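Local coordinates for protein TOXN (Bacillus thuringiensis, PDB 4ATO) that cleaves RNA at adenine-rich sequences as the toxin of a type III toxin-antitoxin system and is inhibited by the antitoxic RNA pseudoknot ToxI, at residues L20-S25 and E163-E168; K137-Q142 and C157-L162. All coordinates share one frame; numbering follows the deposited sequence.

Contact 1: residues L20-S25 and E163-E168; sequences LREADS and EEKCQE. With nucleotides of chain B.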
# COMPACT_ATOMS: atom_id res chain seq x y z
N LEU A 20 7.78 37.91 -23.53
CA LEU A 20 6.69 36.98 -23.78
C LEU A 20 5.32 37.65 -23.61
O LEU A 20 4.43 37.47 -24.44
CB LEU A 20 6.79 35.72 -22.91
CG LEU A 20 7.79 34.62 -23.28
CD1 LEU A 20 7.48 33.36 -22.46
CD2 LEU A 20 7.80 34.29 -24.77
N ARG A 21 5.15 38.44 -22.55
CA ARG A 21 3.84 39.03 -22.28
C ARG A 21 3.37 39.99 -23.38
O ARG A 21 2.19 40.32 -23.47
CB ARG A 21 3.79 39.69 -20.89
CG ARG A 21 2.37 40.04 -20.42
CD ARG A 21 2.24 40.14 -18.90
NE ARG A 21 3.34 40.91 -18.33
CZ ARG A 21 4.33 40.37 -17.63
NH1 ARG A 21 4.34 39.07 -17.39
NH2 ARG A 21 5.30 41.14 -17.16
N GLU A 22 4.31 40.41 -24.24
CA GLU A 22 3.96 41.13 -25.45
C GLU A 22 3.01 40.30 -26.32
O GLU A 22 2.04 40.81 -26.87
CB GLU A 22 5.22 41.47 -26.26
CG GLU A 22 6.21 42.38 -25.55
CD GLU A 22 7.49 42.59 -26.35
OE1 GLU A 22 7.70 41.88 -27.36
OE2 GLU A 22 8.29 43.48 -25.98
N ALA A 23 3.30 39.00 -26.42
CA ALA A 23 2.51 38.11 -27.27
C ALA A 23 1.28 37.54 -26.57
O ALA A 23 0.29 37.21 -27.22
CB ALA A 23 3.39 36.98 -27.81
N ASP A 24 1.34 37.42 -25.25
CA ASP A 24 0.23 36.88 -24.47
C ASP A 24 0.19 37.50 -23.07
O ASP A 24 1.08 37.27 -22.25
CB ASP A 24 0.33 35.36 -24.37
CG ASP A 24 -0.91 34.72 -23.75
OD1 ASP A 24 -1.48 35.28 -22.79
OD2 ASP A 24 -1.34 33.66 -24.24
N SER A 25 -0.88 38.24 -22.80
CA SER A 25 -1.02 38.97 -21.55
C SER A 25 -1.21 38.08 -20.31
O SER A 25 -1.22 38.58 -19.18
CB SER A 25 -2.15 39.99 -21.64
OG SER A 25 -3.39 39.37 -21.94
N GLU A 163 5.74 29.66 -28.16
CA GLU A 163 6.78 28.81 -28.75
C GLU A 163 7.45 29.51 -29.93
O GLU A 163 8.67 29.41 -30.12
CB GLU A 163 6.23 27.44 -29.18
CG GLU A 163 6.08 26.48 -28.02
CD GLU A 163 5.35 25.21 -28.40
OE1 GLU A 163 5.42 24.83 -29.59
OE2 GLU A 163 4.71 24.60 -27.52
N GLU A 164 6.65 30.21 -30.73
CA GLU A 164 7.17 31.02 -31.82
C GLU A 164 8.10 32.09 -31.27
O GLU A 164 9.18 32.32 -31.81
CB GLU A 164 6.04 31.71 -32.58
CG GLU A 164 5.33 30.85 -33.60
CD GLU A 164 4.47 31.68 -34.53
OE1 GLU A 164 4.62 32.92 -34.53
OE2 GLU A 164 3.65 31.09 -35.26
N LYS A 165 7.68 32.76 -30.20
CA LYS A 165 8.49 33.78 -29.58
C LYS A 165 9.81 33.20 -29.08
O LYS A 165 10.86 33.83 -29.19
CB LYS A 165 7.73 34.45 -28.44
CG LYS A 165 6.68 35.43 -28.92
CD LYS A 165 6.95 36.82 -28.36
CE LYS A 165 7.18 37.83 -29.46
NZ LYS A 165 7.17 39.23 -28.92
N CYS A 166 9.75 31.99 -28.53
CA CYS A 166 10.96 31.30 -28.10
C CYS A 166 11.88 31.08 -29.29
O CYS A 166 13.09 31.31 -29.21
CB CYS A 166 10.62 29.97 -27.42
SG CYS A 166 12.06 29.01 -26.87
N GLN A 167 11.31 30.62 -30.40
CA GLN A 167 12.07 30.39 -31.63
C GLN A 167 12.73 31.69 -32.09
O GLN A 167 13.91 31.71 -32.41
CB GLN A 167 11.15 29.85 -32.74
CG GLN A 167 10.68 28.42 -32.54
CD GLN A 167 11.73 27.40 -32.95
OE1 GLN A 167 12.71 27.73 -33.61
NE2 GLN A 167 11.52 26.15 -32.55
N GLU A 168 11.95 32.77 -32.11
CA GLU A 168 12.45 34.07 -32.53
C GLU A 168 13.62 34.51 -31.67
O GLU A 168 14.54 35.18 -32.16
CB GLU A 168 11.34 35.12 -32.50
CG GLU A 168 10.23 34.88 -33.51
CD GLU A 168 9.08 35.86 -33.37
OE1 GLU A 168 9.34 37.04 -33.02
OE2 GLU A 168 7.92 35.46 -33.61
O5' A B 1 0.47 36.71 -9.06
C5' A B 1 0.20 37.62 -8.01
C4' A B 1 -0.68 38.75 -8.47
O4' A B 1 -0.06 39.43 -9.59
C3' A B 1 -2.05 38.35 -9.00
O3' A B 1 -3.00 38.16 -7.96
C2' A B 1 -2.40 39.50 -9.94
O2' A B 1 -2.90 40.60 -9.20
C1' A B 1 -1.03 39.88 -10.49
N9 A B 1 -0.75 39.30 -11.82
C8 A B 1 0.27 38.43 -12.11
N7 A B 1 0.34 38.10 -13.38
C5 A B 1 -0.69 38.81 -13.98
C6 A B 1 -1.14 38.90 -15.32
N6 A B 1 -0.58 38.23 -16.34
N1 A B 1 -2.19 39.70 -15.58
C2 A B 1 -2.74 40.37 -14.55
N3 A B 1 -2.42 40.37 -13.26
C4 A B 1 -1.37 39.56 -13.03
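Leu20 meets Lys165 through one branch, CD2, which lies 3.7 Å from Lys165 CB as the two side chains run past each other in opposite directions. The CA atoms of this pair, 6.9 Å apart, mark the closest backbone approach, and Leu20 also leans on Leu162 of the same facing helix. Glu22 supplies the charge: beyond CG its chain is extended, and OE1 forms a salt bridge with Lys165 NZ at 3.1 Å, the two side chains crossing almost at right angles. Ala23 presents its methyl to the aliphatic middle of the lysine, with CB 3.6 Å from Lys165 CD. Bends at chi2 (-122°) and chi3 (119°) carry the lysine across this methyl and up to the carboxylate. This is helix-to-helix packing between the C-terminal part of helix 14-23 and helix 159-169, in a toxin of the ToxN/AbiQ family, and one long side chain spans most of it. Tyr19 makes a cation-pi contact with Lys165, and its OH is hydrogen-bonded to the lysine's backbone O. Farther on, at Ser25, the backbone reaches RNA: Ser25 O accepts from N6 of adenine A1 of chain B at 2.9 Å, in a nearly straight bond of 167°.

Contact 2: residues K137-Q142 and C157-L162; sequences KDVTVQ and CDFPKL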
# COMPACT_ATOMS: atom_id res chain seq x y z
N LYS A 137 -2.09 19.40 -24.80
CA LYS A 137 -2.78 18.74 -25.90
C LYS A 137 -4.08 19.46 -26.23
O LYS A 137 -4.33 19.80 -27.39
CB LYS A 137 -3.08 17.28 -25.54
CG LYS A 137 -2.56 16.26 -26.54
CD LYS A 137 -1.03 16.20 -26.53
CE LYS A 137 -0.49 15.13 -27.48
NZ LYS A 137 -0.81 15.41 -28.92
N ASP A 138 -4.91 19.69 -25.22
CA ASP A 138 -6.21 20.31 -25.45
C ASP A 138 -6.15 21.77 -25.91
O ASP A 138 -6.99 22.21 -26.70
CB ASP A 138 -7.11 20.18 -24.23
CG ASP A 138 -7.97 18.94 -24.28
OD1 ASP A 138 -7.98 18.27 -25.33
OD2 ASP A 138 -8.65 18.65 -23.28
N VAL A 139 -5.18 22.52 -25.41
CA VAL A 139 -5.06 23.91 -25.80
C VAL A 139 -4.64 24.02 -27.27
O VAL A 139 -5.10 24.90 -28.00
CB VAL A 139 -4.11 24.71 -24.87
CG1 VAL A 139 -3.68 26.03 -25.51
CG2 VAL A 139 -4.78 24.96 -23.53
N THR A 140 -3.79 23.09 -27.70
CA THR A 140 -3.21 23.12 -29.04
C THR A 140 -3.98 22.30 -30.08
O THR A 140 -3.45 22.03 -31.16
CB THR A 140 -1.74 22.62 -29.04
OG1 THR A 140 -1.69 21.22 -28.73
CG2 THR A 140 -0.88 23.39 -28.05
N VAL A 141 -5.19 21.87 -29.78
CA VAL A 141 -5.93 21.11 -30.76
C VAL A 141 -6.41 22.08 -31.79
O VAL A 141 -6.39 23.27 -31.59
CB VAL A 141 -7.19 20.44 -30.21
CG1 VAL A 141 -6.88 19.34 -29.24
CG2 VAL A 141 -8.15 21.46 -29.63
N GLN A 142 -6.87 21.52 -32.90
CA GLN A 142 -7.70 22.25 -33.83
C GLN A 142 -8.62 21.27 -34.53
O GLN A 142 -8.38 20.08 -34.52
CB GLN A 142 -6.87 23.04 -34.83
CG GLN A 142 -5.57 22.39 -35.25
CD GLN A 142 -4.80 23.27 -36.21
OE1 GLN A 142 -5.06 23.28 -37.41
NE2 GLN A 142 -3.85 24.02 -35.67
N CYS A 157 -2.33 30.39 -21.22
CA CYS A 157 -1.49 31.05 -22.21
C CYS A 157 -1.65 30.41 -23.60
O CYS A 157 -1.98 29.21 -23.74
CB CYS A 157 -0.03 30.96 -21.79
SG CYS A 157 0.39 31.86 -20.29
N ASP A 158 -1.41 31.21 -24.63
CA ASP A 158 -1.39 30.75 -26.01
C ASP A 158 -0.04 30.07 -26.22
O ASP A 158 0.92 30.71 -26.65
CB ASP A 158 -1.54 31.96 -26.95
CG ASP A 158 -1.71 31.57 -28.41
OD1 ASP A 158 -1.38 30.42 -28.77
OD2 ASP A 158 -2.17 32.42 -29.20
N PHE A 159 0.04 28.79 -25.89
CA PHE A 159 1.31 28.07 -25.95
C PHE A 159 2.00 28.17 -27.31
O PHE A 159 3.20 28.45 -27.36
CB PHE A 159 1.16 26.60 -25.53
CG PHE A 159 0.61 26.42 -24.15
CD1 PHE A 159 1.11 27.16 -23.09
CD2 PHE A 159 -0.40 25.51 -23.92
CE1 PHE A 159 0.59 27.00 -21.82
CE2 PHE A 159 -0.92 25.34 -22.64
CZ PHE A 159 -0.42 26.09 -21.59
N PRO A 160 1.26 27.94 -28.42
CA PRO A 160 1.93 28.00 -29.72
C PRO A 160 2.54 29.36 -30.02
O PRO A 160 3.64 29.43 -30.57
CB PRO A 160 0.79 27.71 -30.71
CG PRO A 160 -0.14 26.85 -29.95
CD PRO A 160 -0.12 27.43 -28.56
N LYS A 161 1.84 30.43 -29.65
CA LYS A 161 2.37 31.76 -29.87
C LYS A 161 3.67 31.96 -29.08
O LYS A 161 4.65 32.47 -29.62
CB LYS A 161 1.34 32.83 -29.50
CG LYS A 161 1.63 34.20 -30.10
CD LYS A 161 0.44 35.15 -29.95
CE LYS A 161 0.71 36.49 -30.64
NZ LYS A 161 -0.39 37.48 -30.41
N LEU A 162 3.69 31.52 -27.82
CA LEU A 162 4.89 31.64 -27.00
C LEU A 162 6.05 30.79 -27.54
O LEU A 162 7.22 31.16 -27.40
CB LEU A 162 4.61 31.26 -25.54
CG LEU A 162 3.61 32.12 -24.75
CD1 LEU A 162 3.61 31.73 -23.26
CD2 LEU A 162 3.89 33.60 -24.93
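The Phe159 ring has the backbone oxygen of Cys157 over the centre of one face, 3.7 Å above the plane, while Val139 comes in obliquely near CD2 and CE2. Val139 CG1 comes within 3.7 Å of Phe159 CD2, and its other methyl, CG2, lies 4.0 Å from Phe159 CE2; the valine thus straddles one ring bond, with its CB also close, and the two side chains cross at about a right angle. CG1 extends opposite the backbone N (chi1 163°), which also brings it beside the Cys157 oxygen. Met87 of strand 78-89 also packs against this phenylalanine, so the ring touches both the end of the long helix 108-139 and the antiparallel sheet. Beside it the Pro160 ring takes a lighter touch: Thr140 CG2 stands 4.0 Å from Pro160 CG and only slightly farther from its CD. With OG1 between backbone N and carbonyl carbon (chi1 68°), CG2 is left anti to the carbonyl carbon, where it meets the proline; OG1 itself is hydrogen-bonded to Tyr136 O, in the last turn of the helix that Thr140 has just left. The contact therefore joins two helix ends, the C-terminus of 108-139 and the start of 159-169. At that start Asp158 is the N-cap, its OD1 accepting a weak bond from Lys161 N at 3.3 Å (162°), and it also centres an inverse gamma turn. No hydrogen bond or salt bridge passes between the two segments. Thr140 OG1 and Asp158 OD1 find partners close by in sequence, which implies a join made by apolar contact, buried at Val139 and Phe159 and peripheral where Thr140 touches Pro160.

Both contacts use helix 159-169, contact 2 at its first turn and contact 1 farther along, and their centres lie 12 Å apart on the same side of the chain's centre. They differ in depth and in chemistry. Contact 2 is the more buried, an apolar join to the end of helix 108-139; contact 1 is only partly buried, and there a lysine combines aliphatic packing with a salt bridge near the surface, against the C-terminal part of helix 14-23. The two also touch directly: Asp24 OD2 of 20-25 probably accepts a hydrogen bond from Asp158 N of 157-162, though the distance is short, and Lys161 NZ makes a weak one to Ala23 O.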